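Local coordinates for protein UL37 (Suid herpesvirus 1, PDB 4K70) that acts as an inner tegument protein of the virus and probably takes part in controlling the trafficking of viral particles, this chain being its N-terminal half, at residues A[7-12]-A[43-48]; A[67-72]-A[110-115]; A[375-380]-A[425-430]. All blocks are in the same frame, centred on the assembly; numbering follows the deposited sequence.

Three contacts from the N-terminal half of UL37 illustrate how an all-helical protein can join its parts by very different means. Interaction 1 is a partly buried helix pair, interaction 2 a salt-bridged contact of helix and loop, and interaction 3 an all-valine helix packing. The first two are neighbours, with centres about 15 Å apart: Trp46 CZ3 lies 3.7 Å from Leu72 CG, and Leu8 CD2 lies 4.0 Å from Leu68 CD1. Interaction 3 sits on the opposite side of the chain's centre, its own centre about 49 and 50 Å from those of interactions 1 and 2. It alone approaches a calcium site, the side chain of Val380 lying about 10 Å from a bound calcium ion.

Interaction 1 (A[7-12]-A[43-48])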
loop_
_atom_site.group_PDB
_atom_site.type_symbol
_atom_site.label_atom_id
_atom_site.label_comp_id
_atom_site.label_asym_id
_atom_site.label_seq_id
_atom_site.Cartn_x
_atom_site.Cartn_y
_atom_site.Cartn_z
ATOM N N ALA A 7 -26.899 1.293 19.215
ATOM C CA ALA A 7 -27.725 0.195 19.698
ATOM C C ALA A 7 -27.539 -0.018 21.198
ATOM O O ALA A 7 -28.508 -0.270 21.917
ATOM C CB ALA A 7 -27.396 -1.083 18.943
ATOM N N LEU A 8 -26.296 0.085 21.666
ATOM C CA LEU A 8 -25.998 -0.086 23.086
ATOM C C LEU A 8 -26.663 0.990 23.943
ATOM O O LEU A 8 -27.342 0.677 24.919
ATOM C CB LEU A 8 -24.489 -0.093 23.339
ATOM C CG LEU A 8 -24.077 -0.084 24.818
ATOM C CD1 LEU A 8 -24.407 -1.408 25.491
ATOM C CD2 LEU A 8 -22.598 0.239 24.978
ATOM N N VAL A 9 -26.460 2.253 23.581
ATOM C CA VAL A 9 -27.027 3.355 24.343
ATOM C C VAL A 9 -28.532 3.189 24.466
ATOM O O VAL A 9 -29.094 3.327 25.553
ATOM C CB VAL A 9 -26.736 4.715 23.704
ATOM C CG1 VAL A 9 -27.541 5.793 24.407
ATOM C CG2 VAL A 9 -25.263 5.030 23.787
ATOM N N ARG A 10 -29.173 2.884 23.342
ATOM C CA ARG A 10 -30.599 2.591 23.322
ATOM C C ARG A 10 -30.940 1.469 24.297
ATOM O O ARG A 10 -31.687 1.674 25.254
ATOM C CB ARG A 10 -31.042 2.206 21.909
ATOM C CG ARG A 10 -31.020 3.361 20.918
ATOM C CD ARG A 10 -31.846 4.536 21.429
ATOM N NE ARG A 10 -31.016 5.655 21.874
ATOM C CZ ARG A 10 -30.530 6.585 21.055
ATOM N NH1 ARG A 10 -30.786 6.521 19.753
ATOM N NH2 ARG A 10 -29.787 7.575 21.532
ATOM N N ALA A 11 -30.376 0.289 24.050
ATOM C CA ALA A 11 -30.633 -0.892 24.870
ATOM C C ALA A 11 -30.482 -0.650 26.376
ATOM O O ALA A 11 -31.313 -1.104 27.168
ATOM C CB ALA A 11 -29.745 -2.047 24.422
ATOM N N LEU A 12 -29.458 0.083 26.764
ATOM C CA LEU A 12 -29.220 0.386 28.163
ATOM C C LEU A 12 -30.185 1.416 28.660
ATOM O O LEU A 12 -30.299 1.644 29.850
ATOM C CB LEU A 12 -27.796 0.836 28.420
ATOM C CG LEU A 12 -26.726 -0.235 28.290
ATOM C CD1 LEU A 12 -25.354 0.355 28.510
ATOM C CD2 LEU A 12 -26.991 -1.393 29.230
ATOM N N ARG A 43 -18.223 10.437 19.298
ATOM C CA ARG A 43 -18.074 11.675 20.046
ATOM C C ARG A 43 -19.415 12.186 20.589
ATOM O O ARG A 43 -19.500 12.647 21.721
ATOM C CB ARG A 43 -17.429 12.724 19.144
ATOM C CG ARG A 43 -16.878 13.916 19.851
ATOM C CD ARG A 43 -15.747 14.523 19.039
ATOM N NE ARG A 43 -16.143 14.772 17.653
ATOM C CZ ARG A 43 -16.878 15.810 17.261
ATOM N NH1 ARG A 43 -17.304 16.698 18.150
ATOM N NH2 ARG A 43 -17.187 15.957 15.984
ATOM N N GLY A 44 -20.468 12.080 19.787
ATOM C CA GLY A 44 -21.788 12.491 20.234
ATOM C C GLY A 44 -22.392 11.592 21.301
ATOM O O GLY A 44 -23.195 12.045 22.111
ATOM N N LEU A 45 -21.996 10.323 21.319
ATOM C CA LEU A 45 -22.602 9.345 22.220
ATOM C C LEU A 45 -21.735 8.943 23.411
ATOM O O LEU A 45 -22.188 8.187 24.268
ATOM C CB LEU A 45 -22.955 8.074 21.462
ATOM C CG LEU A 45 -24.061 8.165 20.421
ATOM C CD1 LEU A 45 -24.166 6.838 19.683
ATOM C CD2 LEU A 45 -25.372 8.537 21.081
ATOM N N TRP A 46 -20.497 9.421 23.465
ATOM C CA TRP A 46 -19.540 8.864 24.416
ATOM C C TRP A 46 -19.957 9.008 25.884
ATOM O O TRP A 46 -19.977 8.024 26.630
ATOM C CB TRP A 46 -18.142 9.461 24.242
ATOM C CG TRP A 46 -17.259 9.025 25.372
ATOM C CD1 TRP A 46 -16.950 9.735 26.487
ATOM C CD2 TRP A 46 -16.637 7.749 25.518
ATOM N NE1 TRP A 46 -16.152 8.991 27.316
ATOM C CE2 TRP A 46 -15.942 7.762 26.744
ATOM C CE3 TRP A 46 -16.586 6.593 24.726
ATOM C CZ2 TRP A 46 -15.197 6.668 27.198
ATOM C CZ3 TRP A 46 -15.852 5.508 25.173
ATOM C CH2 TRP A 46 -15.165 5.553 26.402
ATOM N N ALA A 47 -20.263 10.236 26.297
ATOM C CA ALA A 47 -20.531 10.532 27.704
ATOM C C ALA A 47 -21.735 9.743 28.219
ATOM O O ALA A 47 -21.687 9.165 29.309
ATOM C CB ALA A 47 -20.722 12.022 27.904
ATOM N N ARG A 48 -22.796 9.703 27.416
ATOM C CA ARG A 48 -23.990 8.923 27.726
ATOM C C ARG A 48 -23.674 7.434 27.764
ATOM O O ARG A 48 -24.122 6.721 28.658
ATOM C CB ARG A 48 -25.090 9.165 26.677
ATOM C CG ARG A 48 -25.602 10.600 26.578
ATOM C CD ARG A 48 -26.308 10.842 25.223
ATOM N NE ARG A 48 -27.482 9.983 25.053
ATOM C CZ ARG A 48 -28.138 9.810 23.904
ATOM N NH1 ARG A 48 -27.740 10.431 22.798
ATOM N NH2 ARG A 48 -29.195 9.008 23.860
#
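Val9 and Arg48 bring the two backbones closest, with Val9 CA 7.2 Å from Arg48 CA. The segments 7-12 and 43-48 are both helical and run in roughly the same direction, at an angle of 33°, with their axes 10.5 Å apart at the nearest point. Helix 43-48 is kinked where the nitrogens of Ala47 and Arg48 have no bond to the preceding turn.

Side chains have to span this fairly wide gap, and they do so at two levels. On the inner level the two branches of Val9 divide the work. CG1, anti to the backbone N (chi1 171°), meets the end of Arg48, 3.7 Å from its NH2, while Val9 CG2 faces Leu45 CD2 at 4.4 Å in a loose apolar contact. The Val9 and Arg48 side chains cross at about a right angle, and the valine methyl approaches the guanidinium obliquely.

On the outer level two arginine ends converge. Arg10, bent at chi2 and chi3, and Arg48, bent at chi3, present their guanidinium groups edge to edge, with planes only 19° apart. The modelled separation of 2.8 Å between Arg10 NH2 and Arg48 NH2 joins two donors and is doubtful as an exact distance. Acidic groups lie close by: Glu13 makes long, weak ion pairs with both arginines, and Glu6 makes another with Arg10, which probably offsets part of the gathered charge.

The contact joins the N-terminal helix 4-12 to the long helix 39-60, in the part of the chain matching the UL37 tegument family. Farther along the same helix, Ala49 and Leu52 continue the packing against Val9, and Leu45 also touches Met5 and Glu6. Trp46 turns from this interface to pack on helices 63-78 and 89-98, its NE1 hydrogen-bonded to Thr103 OG1.

Interaction 2 (A[67-72]-A[110-115]); sequences VLAENL and AGLRTS
Glu70 sends CG to the side of its own backbone N (chi1 -77°) and then runs extended, carrying its carboxylate to Arg113, whose chain turns at chi3 (-67°) and curls back to meet it. The two side chains cross at about a right angle. Arg113 grips side-on: NE reaches Glu70 OE2 at 2.9 Å and NH2 reaches Glu70 OE1 at 3.0 Å. The carboxylate and guanidinium planes stand 65° apart, and both nitrogens meet their oxygens from above the carboxylate plane. The anti lone pair of Glu70 OE2 goes instead to the backbone, with Arg113 N only 2.6 Å away, so this oxygen takes two donors.

The arginine belongs to the loop that follows helix 101-109. That helix ends in a Schellman motif in which Gly111 adopts positive phi, and the chain leaving it brings Leu112 and Arg113 against helix 63-78. Leu112 CD1 packs on Ala69 CB at 3.6 Å, an apolar contact beside the salt bridge. A water joins the two backbones as well, donating to Glu70 O and to Arg113 O, each at 2.9 Å.

Helix 438-458 extends the ion-pair network: Glu450 forms a salt bridge with Arg113 NH2, and Arg457 forms one with Glu70 OE1.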
loop_
_atom_site.group_PDB
_atom_site.type_symbol
_atom_site.label_atom_id
_atom_site.label_comp_id
_atom_site.label_asym_id
_atom_site.label_seq_id
_atom_site.Cartn_x
_atom_site.Cartn_y
_atom_site.Cartn_z
ATOM N N VAL A 67 -16.397 -4.814 32.674
ATOM C CA VAL A 67 -15.595 -4.902 31.453
ATOM C C VAL A 67 -15.992 -3.841 30.432
ATOM O O VAL A 67 -15.135 -3.137 29.876
ATOM C CB VAL A 67 -15.721 -6.298 30.810
ATOM C CG1 VAL A 67 -15.124 -6.311 29.399
ATOM C CG2 VAL A 67 -15.053 -7.345 31.691
ATOM N N LEU A 68 -17.294 -3.725 30.195
ATOM C CA LEU A 68 -17.803 -2.718 29.275
ATOM C C LEU A 68 -17.304 -1.331 29.673
ATOM O O LEU A 68 -16.638 -0.657 28.887
ATOM C CB LEU A 68 -19.333 -2.743 29.231
ATOM C CG LEU A 68 -20.033 -1.662 28.398
ATOM C CD1 LEU A 68 -19.740 -1.842 26.906
ATOM C CD2 LEU A 68 -21.529 -1.679 28.657
ATOM N N ALA A 69 -17.617 -0.909 30.897
ATOM C CA ALA A 69 -17.288 0.441 31.345
ATOM C C ALA A 69 -15.797 0.722 31.295
ATOM O O ALA A 69 -15.369 1.776 30.815
ATOM C CB ALA A 69 -17.809 0.670 32.745
ATOM N N GLU A 70 -15.007 -0.216 31.814
ATOM C CA GLU A 70 -13.560 -0.048 31.869
ATOM C C GLU A 70 -12.866 -0.096 30.491
ATOM O O GLU A 70 -11.826 0.552 30.293
ATOM C CB GLU A 70 -12.941 -1.077 32.824
ATOM C CG GLU A 70 -13.122 -0.717 34.304
ATOM C CD GLU A 70 -12.367 -1.654 35.255
ATOM O OE1 GLU A 70 -12.247 -2.859 34.955
ATOM O OE2 GLU A 70 -11.899 -1.169 36.311
ATOM N N ASN A 71 -13.435 -0.848 29.549
ATOM C CA ASN A 71 -12.832 -0.984 28.214
ATOM C C ASN A 71 -13.628 -0.377 27.049
ATOM O O ASN A 71 -13.333 -0.635 25.869
ATOM C CB ASN A 71 -12.534 -2.451 27.932
ATOM C CG ASN A 71 -11.656 -3.072 28.993
ATOM O OD1 ASN A 71 -10.426 -3.010 28.919
ATOM N ND2 ASN A 71 -12.284 -3.666 30.003
ATOM N N LEU A 72 -14.609 0.454 27.386
ATOM C CA LEU A 72 -15.463 1.099 26.401
ATOM C C LEU A 72 -14.669 1.932 25.403
ATOM O O LEU A 72 -15.000 1.973 24.220
ATOM C CB LEU A 72 -16.508 1.978 27.104
ATOM C CG LEU A 72 -17.650 2.434 26.206
ATOM C CD1 LEU A 72 -18.501 1.234 25.826
ATOM C CD2 LEU A 72 -18.475 3.497 26.909
ATOM N N ALA A 110 -18.133 5.057 40.228
ATOM C CA ALA A 110 -18.618 3.683 40.127
ATOM C C ALA A 110 -17.620 2.714 40.758
ATOM O O ALA A 110 -17.874 1.511 40.837
ATOM C CB ALA A 110 -18.873 3.305 38.672
ATOM N N GLY A 111 -16.484 3.242 41.207
ATOM C CA GLY A 111 -15.440 2.416 41.804
ATOM C C GLY A 111 -14.751 1.492 40.807
ATOM O O GLY A 111 -14.427 0.347 41.125
ATOM N N LEU A 112 -14.533 1.984 39.588
ATOM C CA LEU A 112 -13.847 1.204 38.559
ATOM C C LEU A 112 -12.588 1.934 38.122
ATOM O O LEU A 112 -12.343 3.060 38.537
ATOM C CB LEU A 112 -14.754 0.979 37.346
ATOM C CG LEU A 112 -16.009 0.113 37.480
ATOM C CD1 LEU A 112 -16.857 0.220 36.225
ATOM C CD2 LEU A 112 -15.665 -1.339 37.757
ATOM N N ARG A 113 -11.794 1.295 37.272
ATOM C CA ARG A 113 -10.505 1.855 36.880
ATOM C C ARG A 113 -10.594 2.724 35.632
ATOM O O ARG A 113 -11.451 2.503 34.777
ATOM C CB ARG A 113 -9.516 0.721 36.617
ATOM C CG ARG A 113 -9.349 -0.258 37.784
ATOM C CD ARG A 113 -8.527 -1.469 37.345
ATOM N NE ARG A 113 -9.234 -2.294 36.363
ATOM C CZ ARG A 113 -8.639 -3.030 35.429
ATOM N NH1 ARG A 113 -7.311 -3.043 35.323
ATOM N NH2 ARG A 113 -9.374 -3.751 34.591
ATOM N N THR A 114 -9.702 3.707 35.530
ATOM C CA THR A 114 -9.516 4.419 34.279
ATOM C C THR A 114 -8.350 3.809 33.504
ATOM O O THR A 114 -8.065 4.203 32.370
ATOM C CB THR A 114 -9.219 5.899 34.516
ATOM O OG1 THR A 114 -7.956 6.030 35.180
ATOM C CG2 THR A 114 -10.326 6.535 35.351
ATOM N N SER A 115 -7.699 2.825 34.111
ATOM C CA SER A 115 -6.384 2.392 33.658
ATOM C C SER A 115 -6.329 1.046 32.936
ATOM O O SER A 115 -5.244 0.488 32.775
ATOM C CB SER A 115 -5.440 2.332 34.862
ATOM O OG SER A 115 -5.824 1.247 35.683
HETATM O O HOH W 1 -10.186 1.714 32.326
#

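Interaction 3 (A[375-380]-A[425-430])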
loop_
_atom_site.group_PDB
_atom_site.type_symbol
_atom_site.label_atom_id
_atom_site.label_comp_id
_atom_site.label_asym_id
_atom_site.label_seq_id
_atom_site.Cartn_x
_atom_site.Cartn_y
_atom_site.Cartn_z
ATOM N N ALA A 375 9.311 -8.909 -17.851
ATOM C CA ALA A 375 8.201 -8.009 -18.134
ATOM C C ALA A 375 6.907 -8.494 -17.494
ATOM O O ALA A 375 6.125 -7.692 -16.971
ATOM C CB ALA A 375 8.017 -7.818 -19.639
ATOM N N VAL A 376 6.674 -9.802 -17.511
ATOM C CA VAL A 376 5.478 -10.339 -16.848
ATOM C C VAL A 376 5.502 -10.127 -15.318
ATOM O O VAL A 376 4.547 -9.622 -14.720
ATOM C CB VAL A 376 5.292 -11.834 -17.145
ATOM C CG1 VAL A 376 4.209 -12.407 -16.265
ATOM C CG2 VAL A 376 4.964 -12.056 -18.627
ATOM N N VAL A 377 6.590 -10.534 -14.676
ATOM C CA VAL A 377 6.710 -10.329 -13.232
ATOM C C VAL A 377 6.686 -8.828 -12.899
ATOM O O VAL A 377 6.067 -8.398 -11.917
ATOM C CB VAL A 377 7.987 -10.979 -12.701
ATOM C CG1 VAL A 377 8.250 -10.543 -11.244
ATOM C CG2 VAL A 377 7.877 -12.495 -12.802
ATOM N N GLY A 378 7.344 -8.036 -13.742
ATOM C CA GLY A 378 7.432 -6.604 -13.545
ATOM C C GLY A 378 6.072 -5.922 -13.556
ATOM O O GLY A 378 5.803 -5.032 -12.738
ATOM N N GLY A 379 5.216 -6.320 -14.494
ATOM C CA GLY A 379 3.896 -5.726 -14.604
ATOM C C GLY A 379 3.089 -6.024 -13.359
ATOM O O GLY A 379 2.307 -5.201 -12.878
ATOM N N VAL A 380 3.281 -7.223 -12.831
ATOM C CA VAL A 380 2.573 -7.619 -11.625
ATOM C C VAL A 380 3.118 -6.844 -10.419
ATOM O O VAL A 380 2.354 -6.294 -9.626
ATOM C CB VAL A 380 2.651 -9.133 -11.410
ATOM C CG1 VAL A 380 2.018 -9.517 -10.066
ATOM C CG2 VAL A 380 1.969 -9.864 -12.576
ATOM N N HIS A 425 5.168 -17.773 -8.016
ATOM C CA HIS A 425 6.251 -18.177 -7.122
ATOM C C HIS A 425 7.331 -17.120 -7.078
ATOM O O HIS A 425 7.966 -16.940 -6.055
ATOM C CB HIS A 425 6.840 -19.535 -7.545
ATOM C CG HIS A 425 5.955 -20.695 -7.209
ATOM N ND1 HIS A 425 6.308 -22.003 -7.462
ATOM C CD2 HIS A 425 4.725 -20.738 -6.645
ATOM C CE1 HIS A 425 5.339 -22.803 -7.052
ATOM N NE2 HIS A 425 4.365 -22.060 -6.557
ATOM N N VAL A 426 7.535 -16.399 -8.180
ATOM C CA VAL A 426 8.490 -15.291 -8.150
ATOM C C VAL A 426 7.879 -14.068 -7.463
ATOM O O VAL A 426 8.510 -13.421 -6.604
ATOM C CB VAL A 426 8.978 -14.908 -9.558
ATOM C CG1 VAL A 426 9.905 -13.685 -9.494
ATOM C CG2 VAL A 426 9.674 -16.087 -10.205
ATOM N N VAL A 427 6.646 -13.748 -7.835
ATOM C CA VAL A 427 5.955 -12.607 -7.228
ATOM C C VAL A 427 5.841 -12.732 -5.705
ATOM O O VAL A 427 6.085 -11.770 -4.973
ATOM C CB VAL A 427 4.562 -12.386 -7.849
ATOM C CG1 VAL A 427 3.787 -11.331 -7.054
ATOM C CG2 VAL A 427 4.701 -11.981 -9.327
ATOM N N ARG A 428 5.467 -13.911 -5.224
ATOM C CA ARG A 428 5.325 -14.098 -3.786
ATOM C C ARG A 428 6.631 -13.916 -3.029
ATOM O O ARG A 428 6.623 -13.521 -1.865
ATOM C CB ARG A 428 4.678 -15.444 -3.441
ATOM C CG ARG A 428 5.539 -16.685 -3.665
ATOM C CD ARG A 428 4.732 -17.935 -3.324
ATOM N NE ARG A 428 5.498 -19.166 -3.509
ATOM C CZ ARG A 428 4.980 -20.385 -3.425
ATOM N NH1 ARG A 428 3.688 -20.543 -3.164
ATOM N NH2 ARG A 428 5.752 -21.447 -3.604
ATOM N N HIS A 429 7.750 -14.174 -3.697
ATOM C CA HIS A 429 9.047 -14.119 -3.042
ATOM C C HIS A 429 9.407 -12.703 -2.591
ATOM O O HIS A 429 10.089 -12.503 -1.585
ATOM C CB HIS A 429 10.150 -14.692 -3.946
ATOM C CG HIS A 429 11.401 -15.056 -3.197
ATOM N ND1 HIS A 429 11.450 -16.119 -2.320
ATOM C CD2 HIS A 429 12.623 -14.477 -3.163
ATOM C CE1 HIS A 429 12.660 -16.185 -1.786
ATOM N NE2 HIS A 429 13.393 -15.206 -2.283
ATOM N N CYS A 430 8.939 -11.712 -3.331
ATOM C CA CYS A 430 9.341 -10.343 -3.056
ATOM C C CYS A 430 8.174 -9.460 -2.624
ATOM O O CYS A 430 8.370 -8.499 -1.877
ATOM C CB CYS A 430 10.086 -9.741 -4.256
ATOM S SG CYS A 430 9.179 -9.857 -5.870
#
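Gly379 N bonds to Ala375 O at 3.0 Å within the helix whose Val377 and Val380 meet Val426 and Val427, chiefly through methyl groups, in a contact that is purely apolar between the two segments. This is plain helix-helix packing between helices 366-385 and 422-431, whose short segments make an angle of 45° with axes 10.1 Å apart at closest approach.

All four valines share one rotamer, with CG1 anti to the backbone N (chi1 169° to 176°), which leaves CG2 beside that nitrogen. Val377 and Val426 cross at about a right angle, and so do Val380 and Val427. In the first pair Val426 CG1 sits before both branches of Val377, 4.0 Å from Val377 CG1 and 4.1 Å from Val377 CG2.

Neighbouring helices add further packing: Trp324 and Val327 touch Val377, while Val401 and Leu405 touch Val380. Tyr398 packs on Val427. One turn beyond Val380 on the same helix, Arg383 takes part in a calcium site together with Asp386 and Asp387.

The second valine pair is the tighter, with the single methyl Val380 CG1 facing both branches of its partner, at 3.7 Å from Val427 CG2 and 3.9 Å from Val427 CG1.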